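Local coordinates for protein 2-aminomuconic 6-semialdehyde dehydrogenase (Pseudomonas sp., PDB 7BZV) that oxidises 2-aminomuconic 6-semialdehyde, using NAD+ as cofactor, in the meta-cleavage pathway of 2-aminophenol catabolism, and works as a tetramer, at residues I262-D267 with R297-R302; T398-D401 with E405-R408; K270-M275 with A308-A313; M276-L281 with L288-V293; R346-T351 with D382-R387. All blocks are in the same frame, centred on the assembly; numbering follows the deposited sequence.

Interaction 1: residues I262-D267 with R297-R302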
# COMPACT_ATOMS: atom_id res chain seq x y z
N ILE B 262 -23.58 -9.78 -23.83
CA ILE B 262 -24.78 -10.19 -23.12
C ILE B 262 -24.97 -11.69 -23.29
O ILE B 262 -25.27 -12.18 -24.40
CB ILE B 262 -26.01 -9.41 -23.60
CG1 ILE B 262 -25.71 -7.90 -23.42
CG2 ILE B 262 -27.27 -9.86 -22.82
CD1 ILE B 262 -26.59 -7.05 -24.26
N PHE B 263 -24.79 -12.43 -22.21
CA PHE B 263 -24.97 -13.87 -22.18
C PHE B 263 -26.42 -14.24 -21.87
O PHE B 263 -27.17 -13.51 -21.21
CB PHE B 263 -24.03 -14.52 -21.15
CG PHE B 263 -22.58 -14.51 -21.60
CD1 PHE B 263 -22.06 -15.55 -22.38
CD2 PHE B 263 -21.76 -13.46 -21.28
CE1 PHE B 263 -20.75 -15.53 -22.81
CE2 PHE B 263 -20.41 -13.43 -21.69
CZ PHE B 263 -19.92 -14.45 -22.46
N ALA B 264 -26.79 -15.43 -22.34
CA ALA B 264 -28.16 -15.90 -22.17
C ALA B 264 -28.55 -16.07 -20.71
O ALA B 264 -29.74 -15.99 -20.38
CB ALA B 264 -28.32 -17.22 -22.94
N ASP B 265 -27.58 -16.31 -19.82
CA ASP B 265 -27.92 -16.50 -18.41
C ASP B 265 -27.99 -15.18 -17.64
O ASP B 265 -28.08 -15.19 -16.41
CB ASP B 265 -26.92 -17.45 -17.72
CG ASP B 265 -25.52 -16.89 -17.65
OD1 ASP B 265 -25.33 -15.68 -17.86
OD2 ASP B 265 -24.57 -17.66 -17.39
N CYS B 266 -27.99 -14.04 -18.33
CA CYS B 266 -28.04 -12.77 -17.61
C CYS B 266 -29.39 -12.59 -16.93
O CYS B 266 -30.38 -13.25 -17.24
CB CYS B 266 -27.76 -11.59 -18.55
SG CYS B 266 -29.06 -11.16 -19.70
N ASP B 267 -29.40 -11.70 -15.93
CA ASP B 267 -30.65 -11.19 -15.40
C ASP B 267 -31.22 -10.24 -16.44
O ASP B 267 -30.78 -9.10 -16.58
CB ASP B 267 -30.41 -10.50 -14.06
CG ASP B 267 -31.70 -10.02 -13.43
OD1 ASP B 267 -32.58 -9.48 -14.15
OD2 ASP B 267 -31.86 -10.19 -12.22
N ARG B 297 -26.61 -16.17 -28.91
CA ARG B 297 -27.63 -16.51 -29.90
C ARG B 297 -28.99 -16.87 -29.30
O ARG B 297 -30.01 -16.40 -29.82
CB ARG B 297 -27.13 -17.67 -30.78
CG ARG B 297 -27.97 -18.07 -32.02
CD ARG B 297 -27.09 -18.68 -33.17
NE ARG B 297 -27.21 -17.75 -34.27
CZ ARG B 297 -26.22 -17.17 -34.90
NH1 ARG B 297 -24.96 -17.46 -34.60
NH2 ARG B 297 -26.49 -16.29 -35.84
N PRO B 298 -29.08 -17.70 -28.26
CA PRO B 298 -30.41 -18.11 -27.77
C PRO B 298 -31.27 -16.98 -27.24
O PRO B 298 -32.50 -17.16 -27.15
CB PRO B 298 -30.09 -19.12 -26.66
CG PRO B 298 -28.73 -19.68 -27.05
CD PRO B 298 -27.99 -18.49 -27.64
N ILE B 299 -30.71 -15.82 -26.88
CA ILE B 299 -31.54 -14.69 -26.47
C ILE B 299 -31.49 -13.54 -27.47
O ILE B 299 -32.04 -12.48 -27.19
CB ILE B 299 -31.21 -14.20 -25.05
CG1 ILE B 299 -29.73 -13.87 -24.91
CG2 ILE B 299 -31.67 -15.21 -24.01
CD1 ILE B 299 -29.50 -12.87 -23.84
N PHE B 300 -30.87 -13.72 -28.63
CA PHE B 300 -30.70 -12.61 -29.56
C PHE B 300 -32.04 -12.03 -30.01
O PHE B 300 -32.24 -10.82 -30.03
CB PHE B 300 -29.89 -13.05 -30.78
CG PHE B 300 -29.74 -11.99 -31.82
CD1 PHE B 300 -28.76 -11.04 -31.74
CD2 PHE B 300 -30.59 -11.98 -32.92
CE1 PHE B 300 -28.62 -10.09 -32.70
CE2 PHE B 300 -30.44 -11.04 -33.89
CZ PHE B 300 -29.47 -10.09 -33.78
N ASP B 301 -32.98 -12.90 -30.39
CA ASP B 301 -34.27 -12.40 -30.86
C ASP B 301 -35.04 -11.73 -29.73
O ASP B 301 -35.63 -10.66 -29.92
CB ASP B 301 -35.10 -13.54 -31.45
CG ASP B 301 -34.63 -13.96 -32.81
OD1 ASP B 301 -33.96 -13.16 -33.51
OD2 ASP B 301 -34.93 -15.11 -33.19
N ARG B 302 -35.10 -12.37 -28.56
CA ARG B 302 -35.76 -11.75 -27.42
C ARG B 302 -35.15 -10.39 -27.12
O ARG B 302 -35.87 -9.42 -26.84
CB ARG B 302 -35.65 -12.67 -26.21
CG ARG B 302 -36.31 -12.15 -24.95
CD ARG B 302 -36.12 -13.12 -23.78
NE ARG B 302 -36.56 -12.54 -22.53
CZ ARG B 302 -36.22 -12.99 -21.32
NH1 ARG B 302 -35.44 -14.05 -21.19
NH2 ARG B 302 -36.68 -12.39 -20.24

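Interaction 2: residues T398-D401 with E405-R408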
# COMPACT_ATOMS: atom_id res chain seq x y z
N THR B 398 -25.31 -7.98 -32.81
CA THR B 398 -24.95 -9.18 -33.57
C THR B 398 -24.99 -10.37 -32.62
O THR B 398 -24.69 -10.21 -31.43
CB THR B 398 -23.55 -9.01 -34.21
OG1 THR B 398 -23.16 -10.15 -35.00
CG2 THR B 398 -22.49 -8.76 -33.11
N PRO B 399 -25.36 -11.55 -33.09
CA PRO B 399 -25.30 -12.74 -32.24
C PRO B 399 -23.89 -13.31 -32.14
O PRO B 399 -23.05 -13.14 -33.03
CB PRO B 399 -26.23 -13.74 -32.95
CG PRO B 399 -26.09 -13.36 -34.42
CD PRO B 399 -25.88 -11.85 -34.44
N PHE B 400 -23.66 -14.03 -31.05
CA PHE B 400 -22.45 -14.84 -30.88
C PHE B 400 -22.83 -16.19 -30.28
O PHE B 400 -23.92 -16.36 -29.72
CB PHE B 400 -21.39 -14.17 -30.00
CG PHE B 400 -21.68 -14.15 -28.53
CD1 PHE B 400 -21.26 -15.17 -27.71
CD2 PHE B 400 -22.36 -13.09 -27.98
CE1 PHE B 400 -21.51 -15.13 -26.32
CE2 PHE B 400 -22.61 -13.06 -26.65
CZ PHE B 400 -22.18 -14.08 -25.81
N ASP B 401 -21.92 -17.16 -30.42
CA ASP B 401 -22.17 -18.51 -29.96
C ASP B 401 -21.26 -18.96 -28.83
O ASP B 401 -21.72 -19.68 -27.95
CB ASP B 401 -22.08 -19.51 -31.12
CG ASP B 401 -23.15 -19.24 -32.16
OD1 ASP B 401 -24.33 -19.39 -31.81
OD2 ASP B 401 -22.84 -18.81 -33.28
N GLU B 405 -15.12 -17.04 -28.83
CA GLU B 405 -15.47 -16.22 -29.98
C GLU B 405 -15.74 -14.78 -29.55
O GLU B 405 -15.28 -13.84 -30.19
CB GLU B 405 -16.72 -16.81 -30.67
CG GLU B 405 -17.28 -15.98 -31.80
CD GLU B 405 -18.79 -16.23 -32.05
OE1 GLU B 405 -19.35 -17.21 -31.51
OE2 GLU B 405 -19.39 -15.45 -32.79
N VAL B 406 -16.52 -14.59 -28.49
CA VAL B 406 -16.97 -13.23 -28.24
C VAL B 406 -15.84 -12.40 -27.63
O VAL B 406 -15.75 -11.19 -27.87
CB VAL B 406 -18.26 -13.21 -27.38
CG1 VAL B 406 -17.97 -13.55 -25.96
CG2 VAL B 406 -18.92 -11.84 -27.48
N ILE B 407 -14.92 -13.03 -26.89
CA ILE B 407 -13.75 -12.29 -26.40
C ILE B 407 -12.94 -11.77 -27.58
O ILE B 407 -12.57 -10.59 -27.65
CB ILE B 407 -12.90 -13.17 -25.46
CG1 ILE B 407 -13.69 -13.45 -24.18
CG2 ILE B 407 -11.55 -12.55 -25.17
CD1 ILE B 407 -13.26 -14.66 -23.41
N ARG B 408 -12.67 -12.64 -28.56
CA ARG B 408 -11.90 -12.23 -29.72
C ARG B 408 -12.59 -11.09 -30.45
O ARG B 408 -11.96 -10.08 -30.79
CB ARG B 408 -11.68 -13.43 -30.67
CG ARG B 408 -11.18 -13.04 -32.07
CD ARG B 408 -11.00 -14.26 -32.99
NE ARG B 408 -12.26 -14.92 -33.36
CZ ARG B 408 -13.17 -14.38 -34.17
NH1 ARG B 408 -12.98 -13.18 -34.71
NH2 ARG B 408 -14.27 -15.05 -34.44
O HOH W 1 -21.22 -16.87 -34.14

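Interaction 3: residues K270-M275 with A308-A313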
# COMPACT_ATOMS: atom_id res chain seq x y z
N LYS B 270 -32.59 -6.63 -15.54
CA LYS B 270 -31.55 -5.68 -15.12
C LYS B 270 -30.66 -5.28 -16.30
O LYS B 270 -30.21 -4.13 -16.40
CB LYS B 270 -30.69 -6.27 -14.00
CG LYS B 270 -31.41 -6.49 -12.70
CD LYS B 270 -30.37 -7.02 -11.65
CE LYS B 270 -31.02 -7.34 -10.33
NZ LYS B 270 -31.69 -6.13 -9.85
N MET B 271 -30.37 -6.25 -17.16
CA MET B 271 -29.55 -6.01 -18.33
C MET B 271 -30.20 -5.00 -19.26
O MET B 271 -29.55 -4.06 -19.72
CB MET B 271 -29.28 -7.34 -19.05
CG MET B 271 -28.59 -7.23 -20.40
SD MET B 271 -29.63 -6.81 -21.80
CE MET B 271 -30.77 -8.18 -21.83
N LEU B 272 -31.51 -5.14 -19.48
CA LEU B 272 -32.15 -4.18 -20.37
C LEU B 272 -32.09 -2.78 -19.79
O LEU B 272 -31.88 -1.79 -20.53
CB LEU B 272 -33.61 -4.58 -20.62
CG LEU B 272 -33.98 -5.61 -21.65
CD1 LEU B 272 -35.53 -5.65 -21.65
CD2 LEU B 272 -33.44 -5.25 -23.00
N ASP B 273 -32.36 -2.65 -18.48
CA ASP B 273 -32.25 -1.34 -17.84
C ASP B 273 -30.86 -0.75 -18.03
O ASP B 273 -30.69 0.44 -18.32
CB ASP B 273 -32.52 -1.45 -16.34
CG ASP B 273 -33.98 -1.61 -16.01
OD1 ASP B 273 -34.83 -1.43 -16.88
OD2 ASP B 273 -34.26 -1.92 -14.85
N GLY B 274 -29.84 -1.58 -17.78
CA GLY B 274 -28.46 -1.12 -17.88
C GLY B 274 -28.03 -0.82 -19.30
O GLY B 274 -27.36 0.18 -19.55
N MET B 275 -28.43 -1.66 -20.25
CA MET B 275 -28.06 -1.44 -21.64
C MET B 275 -28.76 -0.23 -22.24
O MET B 275 -28.16 0.47 -23.07
CB MET B 275 -28.36 -2.69 -22.45
CG MET B 275 -27.34 -3.84 -22.21
SD MET B 275 -25.64 -3.34 -22.47
CE MET B 275 -25.68 -2.77 -24.16
N ALA B 308 -36.25 -3.04 -28.84
CA ALA B 308 -37.00 -2.15 -29.72
C ALA B 308 -38.21 -1.54 -29.01
O ALA B 308 -38.53 -0.36 -29.21
CB ALA B 308 -37.44 -2.89 -30.98
N GLU B 309 -38.92 -2.32 -28.19
CA GLU B 309 -40.02 -1.74 -27.43
C GLU B 309 -39.51 -0.73 -26.40
O GLU B 309 -40.07 0.36 -26.25
CB GLU B 309 -40.83 -2.83 -26.75
CG GLU B 309 -41.51 -3.80 -27.67
CD GLU B 309 -42.40 -3.15 -28.74
OE1 GLU B 309 -42.99 -2.09 -28.52
OE2 GLU B 309 -42.50 -3.73 -29.82
N ARG B 310 -38.42 -1.07 -25.69
CA ARG B 310 -37.91 -0.13 -24.69
C ARG B 310 -37.52 1.20 -25.33
O ARG B 310 -37.73 2.27 -24.74
CB ARG B 310 -36.71 -0.73 -23.95
CG ARG B 310 -37.05 -1.81 -22.93
CD ARG B 310 -37.77 -1.23 -21.69
NE ARG B 310 -36.94 -0.26 -20.98
CZ ARG B 310 -36.17 -0.54 -19.92
NH1 ARG B 310 -36.11 -1.77 -19.42
NH2 ARG B 310 -35.46 0.42 -19.36
N ILE B 311 -36.95 1.15 -26.53
CA ILE B 311 -36.59 2.37 -27.23
C ILE B 311 -37.85 3.18 -27.54
O ILE B 311 -37.89 4.40 -27.37
CB ILE B 311 -35.78 2.02 -28.48
CG1 ILE B 311 -34.38 1.50 -28.05
CG2 ILE B 311 -35.66 3.24 -29.41
CD1 ILE B 311 -33.60 0.79 -29.15
N LYS B 312 -38.92 2.49 -27.96
CA LYS B 312 -40.17 3.20 -28.23
C LYS B 312 -40.62 3.97 -27.00
O LYS B 312 -41.17 5.07 -27.11
CB LYS B 312 -41.28 2.23 -28.68
CG LYS B 312 -41.32 1.88 -30.16
CD LYS B 312 -42.48 0.90 -30.49
CE LYS B 312 -42.09 -0.14 -31.56
NZ LYS B 312 -42.98 -1.36 -31.54
N ALA B 313 -40.42 3.41 -25.82
CA ALA B 313 -40.83 4.10 -24.60
C ALA B 313 -39.84 5.16 -24.13
O ALA B 313 -40.13 5.85 -23.14
CB ALA B 313 -41.07 3.08 -23.48

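Interaction 4: residues M276-L281 with L288-V293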
# COMPACT_ATOMS: atom_id res chain seq x y z
N MET B 276 -30.00 0.08 -21.83
CA MET B 276 -30.60 1.32 -22.31
C MET B 276 -29.76 2.52 -21.92
O MET B 276 -29.66 3.47 -22.71
CB MET B 276 -32.04 1.51 -21.82
CG MET B 276 -32.85 0.50 -22.46
SD MET B 276 -33.40 0.99 -24.14
CE MET B 276 -32.24 0.32 -25.29
N ARG B 277 -29.11 2.48 -20.75
CA ARG B 277 -28.23 3.58 -20.40
C ARG B 277 -26.92 3.52 -21.19
O ARG B 277 -26.46 4.53 -21.74
CB ARG B 277 -27.98 3.56 -18.88
CG ARG B 277 -29.24 3.93 -18.08
CD ARG B 277 -29.13 3.66 -16.58
NE ARG B 277 -27.92 4.21 -15.98
CZ ARG B 277 -27.80 5.46 -15.57
NH1 ARG B 277 -28.84 6.28 -15.70
NH2 ARG B 277 -26.66 5.87 -15.02
N ALA B 278 -26.30 2.34 -21.24
CA ALA B 278 -25.03 2.17 -21.95
C ALA B 278 -25.14 2.59 -23.41
O ALA B 278 -24.13 2.97 -24.02
CB ALA B 278 -24.55 0.71 -21.90
N LEU B 279 -26.33 2.47 -23.99
CA LEU B 279 -26.54 2.85 -25.37
C LEU B 279 -26.93 4.32 -25.53
O LEU B 279 -26.44 4.98 -26.45
CB LEU B 279 -27.63 1.98 -26.04
CG LEU B 279 -27.34 0.48 -26.15
CD1 LEU B 279 -28.56 -0.31 -26.60
CD2 LEU B 279 -26.16 0.20 -27.06
N PHE B 280 -27.81 4.87 -24.67
CA PHE B 280 -28.51 6.12 -25.00
C PHE B 280 -28.38 7.20 -23.93
O PHE B 280 -28.83 8.32 -24.15
CB PHE B 280 -30.01 5.82 -25.30
CG PHE B 280 -30.22 4.77 -26.34
CD1 PHE B 280 -29.62 4.89 -27.58
CD2 PHE B 280 -31.00 3.64 -26.08
CE1 PHE B 280 -29.78 3.92 -28.55
CE2 PHE B 280 -31.15 2.65 -27.04
CZ PHE B 280 -30.55 2.79 -28.28
N LEU B 281 -27.75 6.91 -22.80
CA LEU B 281 -27.51 7.98 -21.84
C LEU B 281 -26.72 9.11 -22.50
O LEU B 281 -25.79 8.87 -23.27
CB LEU B 281 -26.75 7.44 -20.62
CG LEU B 281 -26.56 8.46 -19.51
CD1 LEU B 281 -27.92 8.80 -18.88
CD2 LEU B 281 -25.58 7.97 -18.41
N LEU B 288 -17.83 6.24 -22.86
CA LEU B 288 -17.94 4.87 -22.34
C LEU B 288 -19.15 4.10 -22.89
O LEU B 288 -19.32 2.91 -22.61
CB LEU B 288 -18.01 4.93 -20.82
CG LEU B 288 -16.90 5.76 -20.17
CD1 LEU B 288 -17.15 6.11 -18.73
CD2 LEU B 288 -15.65 4.94 -20.31
N CYS B 289 -20.02 4.75 -23.64
CA CYS B 289 -21.18 4.06 -24.19
C CYS B 289 -20.79 2.90 -25.10
O CYS B 289 -19.75 2.91 -25.77
CB CYS B 289 -22.03 5.05 -24.99
SG CYS B 289 -23.01 6.20 -24.02
N SER B 290 -21.66 1.90 -25.17
CA SER B 290 -21.53 0.78 -26.08
C SER B 290 -22.03 1.15 -27.47
O SER B 290 -23.13 1.70 -27.61
CB SER B 290 -22.40 -0.39 -25.61
OG SER B 290 -22.23 -0.60 -24.26
N GLU B 291 -21.26 0.81 -28.51
CA GLU B 291 -21.73 0.86 -29.90
C GLU B 291 -21.63 -0.47 -30.63
O GLU B 291 -22.11 -0.56 -31.76
CB GLU B 291 -20.96 1.94 -30.69
CG GLU B 291 -21.41 3.36 -30.28
CD GLU B 291 -20.74 4.52 -31.01
OE1 GLU B 291 -19.94 4.31 -31.96
OE2 GLU B 291 -21.01 5.67 -30.61
N ARG B 292 -21.04 -1.49 -30.01
CA ARG B 292 -21.01 -2.85 -30.54
C ARG B 292 -21.62 -3.71 -29.46
O ARG B 292 -21.15 -3.69 -28.32
CB ARG B 292 -19.58 -3.31 -30.88
CG ARG B 292 -18.81 -2.41 -31.88
CD ARG B 292 -17.31 -2.23 -31.45
NE ARG B 292 -16.73 -3.54 -31.45
CZ ARG B 292 -15.78 -4.02 -30.65
NH1 ARG B 292 -15.14 -3.31 -29.71
NH2 ARG B 292 -15.46 -5.28 -30.84
N VAL B 293 -22.70 -4.41 -29.78
CA VAL B 293 -23.41 -5.24 -28.82
C VAL B 293 -23.44 -6.68 -29.32
O VAL B 293 -24.05 -6.96 -30.36
CB VAL B 293 -24.84 -4.74 -28.58
CG1 VAL B 293 -25.52 -5.65 -27.61
CG2 VAL B 293 -24.83 -3.34 -28.04
O HOH W 2 -24.01 4.45 -27.87

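Interaction 5: residues R346-T351 with D382-R387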
# COMPACT_ATOMS: atom_id res chain seq x y z
N ARG B 346 -26.91 2.65 -43.85
CA ARG B 346 -27.81 2.30 -44.94
C ARG B 346 -27.04 1.75 -46.13
O ARG B 346 -27.32 0.66 -46.63
CB ARG B 346 -28.61 3.53 -45.34
CG ARG B 346 -30.09 3.35 -45.28
CD ARG B 346 -30.76 4.70 -45.36
NE ARG B 346 -31.18 5.18 -44.05
CZ ARG B 346 -32.10 4.58 -43.30
NH1 ARG B 346 -32.69 3.46 -43.73
NH2 ARG B 346 -32.44 5.10 -42.13
N GLN B 347 -26.04 2.51 -46.58
CA GLN B 347 -25.26 2.10 -47.75
C GLN B 347 -24.57 0.77 -47.52
O GLN B 347 -24.45 -0.03 -48.45
CB GLN B 347 -24.23 3.17 -48.08
CG GLN B 347 -24.79 4.53 -48.30
CD GLN B 347 -23.75 5.47 -48.82
OE1 GLN B 347 -23.33 6.39 -48.12
NE2 GLN B 347 -23.31 5.24 -50.05
N GLU B 348 -24.07 0.53 -46.30
CA GLU B 348 -23.39 -0.73 -46.02
C GLU B 348 -24.37 -1.90 -45.94
O GLU B 348 -23.92 -3.05 -45.81
CB GLU B 348 -22.54 -0.59 -44.75
CG GLU B 348 -21.14 -0.05 -45.06
CD GLU B 348 -20.23 0.11 -43.85
OE1 GLU B 348 -20.72 0.43 -42.75
OE2 GLU B 348 -19.00 -0.09 -44.01
N GLY B 349 -25.68 -1.65 -46.08
CA GLY B 349 -26.69 -2.70 -46.04
C GLY B 349 -27.37 -2.97 -44.70
O GLY B 349 -28.05 -4.00 -44.57
N ALA B 350 -27.24 -2.09 -43.73
CA ALA B 350 -27.72 -2.40 -42.39
C ALA B 350 -29.24 -2.49 -42.31
O ALA B 350 -29.97 -1.75 -42.97
CB ALA B 350 -27.23 -1.36 -41.39
N THR B 351 -29.71 -3.38 -41.43
CA THR B 351 -31.10 -3.41 -41.03
C THR B 351 -31.29 -2.48 -39.84
O THR B 351 -30.55 -2.57 -38.85
CB THR B 351 -31.53 -4.83 -40.65
OG1 THR B 351 -31.32 -5.67 -41.77
CG2 THR B 351 -32.99 -4.88 -40.21
N ASP B 382 -16.58 -6.19 -39.88
CA ASP B 382 -15.65 -5.34 -40.61
C ASP B 382 -16.28 -4.08 -41.19
O ASP B 382 -15.54 -3.20 -41.65
CB ASP B 382 -14.98 -6.14 -41.75
CG ASP B 382 -14.10 -7.26 -41.24
OD1 ASP B 382 -13.22 -6.97 -40.39
OD2 ASP B 382 -14.29 -8.42 -41.65
N ALA B 383 -17.61 -3.98 -41.20
CA ALA B 383 -18.25 -2.81 -41.78
C ALA B 383 -17.80 -1.56 -41.03
O ALA B 383 -17.50 -1.61 -39.83
CB ALA B 383 -19.76 -2.93 -41.72
N ARG B 384 -17.80 -0.43 -41.73
CA ARG B 384 -17.23 0.79 -41.17
C ARG B 384 -18.01 1.28 -39.96
O ARG B 384 -17.42 1.70 -38.95
CB ARG B 384 -17.19 1.89 -42.22
CG ARG B 384 -16.23 1.67 -43.36
CD ARG B 384 -16.17 2.93 -44.24
NE ARG B 384 -15.80 4.10 -43.45
CZ ARG B 384 -16.15 5.35 -43.71
NH1 ARG B 384 -16.88 5.63 -44.79
NH2 ARG B 384 -15.76 6.33 -42.90
N VAL B 385 -19.34 1.27 -40.05
CA VAL B 385 -20.18 1.72 -38.94
C VAL B 385 -20.10 0.79 -37.74
O VAL B 385 -20.55 1.17 -36.66
CB VAL B 385 -21.66 1.87 -39.35
CG1 VAL B 385 -21.83 3.00 -40.34
CG2 VAL B 385 -22.22 0.59 -39.93
N VAL B 386 -19.57 -0.42 -37.91
CA VAL B 386 -19.39 -1.31 -36.77
C VAL B 386 -18.05 -1.06 -36.10
O VAL B 386 -17.92 -1.34 -34.89
CB VAL B 386 -19.49 -2.78 -37.22
CG1 VAL B 386 -19.37 -3.73 -36.03
CG2 VAL B 386 -20.81 -3.01 -37.95
N ARG B 387 -17.08 -0.50 -36.81
CA ARG B 387 -15.75 -0.32 -36.25
C ARG B 387 -15.43 1.12 -35.86
O ARG B 387 -14.68 1.32 -34.91
CB ARG B 387 -14.69 -0.81 -37.25
CG ARG B 387 -14.90 -2.25 -37.68
CD ARG B 387 -13.68 -2.79 -38.44
NE ARG B 387 -12.49 -2.94 -37.59
CZ ARG B 387 -12.21 -4.01 -36.85
NH1 ARG B 387 -13.05 -5.03 -36.82
NH2 ARG B 387 -11.09 -4.06 -36.13

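Interaction 1: residues I262-D267 with R297-R302
Ile299 sets its CG1 between its own backbone N and carbonyl carbon (chi1 54°), and the extended second torsion (154°) carries CD1 on into the turn made by residues 263-266. This methyl makes the closest approaches. It lies 3.6 Å from Phe263 O and 3.7 Å from Ala264 CA, and it meets Ile262 CG2 at 3.9 Å, where the two isoleucine side chains cross at about a right angle. The other branch, Ile299 CG2, stands 4.1 Å from Ala264 CB, so that both branches of Ile299 rest against the CA and CB of Ala264. Cys266 SG makes a looser contact with CD1. The surface that receives Ile299 is a type I beta turn closed by a hydrogen bond from Cys266 N to Phe263 O at 3.0 Å. No hydrogen bond joins the two segments; the contact is van der Waals packing, mostly apolar, with one carbonyl oxygen among the atoms touched.

The turn follows strand 258-262 and leads into helix 268-280, whose N-cap is Asp267. Ile299 lies near the N-terminal end of helix 297-312, which follows strand 290-296. The contact therefore joins the exits of two neighbouring strands of the same sheet, with Met271 and Met275 of helix 268-280 packing against Ile262.

Interaction 2: residues T398-D401 with E405-R408
Two groups grip Asp401 OD2: Arg297, through a salt bridge, and an ordered water at 2.7 Å. The same water donates to Glu405 OE2, also at 2.7 Å, and so links two carboxylates of like charge. Glu405 OE1 accepts a fairly straight hydrogen bond from Asp401 N (2.8 Å, 159°), met on the syn side but tilted out of the carboxylate plane. An extended side chain with CG opposite its backbone N (chi1 175°) brings the group across to the strand end. Arg297 and Arg409, the latter salt-bridged to Glu405 OE2, probably offset the repulsion between the two acids.

Beside this polar end, Val406 sits over one face of the Phe400 ring in a CH-pi contact, its CG2 3.8 Å from the ring centroid and its CB 3.6 Å from Phe400 CD1. The ring also packs edge-to-face with Phe263. With an alanine in place of Phe400 the ring face is gone, which would probably open a gap beside Val406 and leave Phe263 without its edge-to-face partner.

The two segments flank a tight connection from strand 394-400 into helix 403-411. Val406 also touches Phe263 and Tyr294 of the adjacent strand 290-296, which seats helix 403-411 against the sheet.

Interaction 3: residues K270-M275 with A308-A313
Arg310 reaches from one helix to Asp273 on another and grips a single carboxylate oxygen with both of its terminal nitrogens. NH1 gives the shorter bond to Asp273 OD1, 2.9 Å at 149°, arriving almost in line with the C-O bond. NH2 reaches the same OD1 at 3.2 Å, more bent and from the anti side. OD1 lies near the plane of the guanidinium, at its edge, while the carboxylate itself is turned 67° from that plane, so the pair does not form the flat two-oxygen arrangement.

Leu272 lines the approach: its CB is 3.9 Å from Arg310 NH1, and its carbonyl O lies over one face of the guanidinium. Arg310 attains this position by folding at its second torsion (-70°) and again at its third. Farther out, its aliphatic part rests on Met276, Leu272 packs on Ala306, and Ile311 packs on Met276 and Phe280; these contacts belong to the packing of helix 268-280 against helix 297-312.

A leucine in place of Arg310 would probably leave the Asp273 carboxylate without its cationic mate. With two donors on one oxygen, the bridge is likely to concentrate negative charge on OD1 and favour the ionised form of Asp273, a polar link beside an interface otherwise made by apolar side chains such as Met276 and Ile311.

Interaction 4: residues M276-L281 with L288-V293
Ala278 and Cys289 bring their CA atoms to 4.8 Å where the end of helix 268-280 meets the approach to strand 290-296, the last two elements of a beta-alpha-beta unit begun by strand 258-262. The backbones are tied by a hydrogen bond from Ser290 N to Ala278 O, 2.9 Å long. Its donor comes in 38° out of the carbonyl plane, so the N-H lies above that plane and not on a lone pair. Leu281 then leaves the helical conformation. In aldehyde dehydrogenases the catalytic cysteine usually lies in the connection corresponding to 282-287, which this contact closes off.

Among the side chains, Cys289 presses on the same carbonyl: its CB is 3.1 Å and its SG 3.4 Å from Ala278 O, a tight fit. Ser290 OG lies beside Ala278 CB at 3.6 Å. A water sits between the carbonyls of Leu279 and Ser290.

Trp446 covers Ala278 and Leu281 from one flank, whereas Cys395 of strand 394-400 touches Leu279 and Val293. Although the CB of Leu279 points away from the strand, chi1 of -62° and an extended second torsion swing CD2 back, 3.4 Å from Ser290 O and 3.9 Å from Val293 CG2.

Interaction 5: residues R346-T351 with D382-R387
Helix 332-348 ends in a Schellman motif, and Glu348 at that end sends its carboxylate to the N-terminus of the short helix 384-387, where it takes up two backbone N-H groups of the first turn, much as an N-capping side chain would, but from another part of the chain. Ala383, at the N-cap position, has no side-chain acceptor of its own. Glu348 OE2 accepts from Arg384 N at 2.6 Å, and OE1 accepts from Val385 N at 3.1 Å in an almost straight bond (175°), through its syn lone pair. Bonds to two successive N-H groups, one from each oxygen, probably restrain the rotation of the carboxylate, and the partial positive charge of the helix start probably favours its ionised form.

The chain of Glu348 is extended beyond CG (chi2 -180°), which carries the carboxylate across to the helix start. Just behind it, Gly349 has the positive phi (95°) of the Schellman motif, where a side chain would collide with the preceding carbonyl.

The guanidinium of Arg384 leads away to a salt bridge with Glu388 and binds a glycerol, probably from the crystallisation liquor. Val385 packs back on Tyr341 and Leu344. The carboxylate is also flanked by methyls, Ala383 CB standing 3.6 Å and Val385 CG2 3.2 Å from Glu348 OE1.

Four of the five contacts cluster around strands 258-262, 290-296 and 394-400, neighbours in one seven-stranded sheet. Interactions 1 and 3 share helix 297-312 and interactions 3 and 4 share helix 268-280, with centres 14 and 11 Å apart. Along the chain, interaction 4 falls within the span of both 1 and 3, whose segments alternate; interactions 5 and 2 follow. Interaction 2 meets interaction 1 through Arg297 and interaction 4 through the backbone of Thr398 and Val293. Interaction 5, its centre 18 to 23 Å from the others, lies near strands 351-354 and 374-377 at one edge of the sheet and touches interaction 4 where Arg292 packs on Val386 O. Together they join the helices to one another and to this sheet, which in this family probably belongs to the catalytic domain.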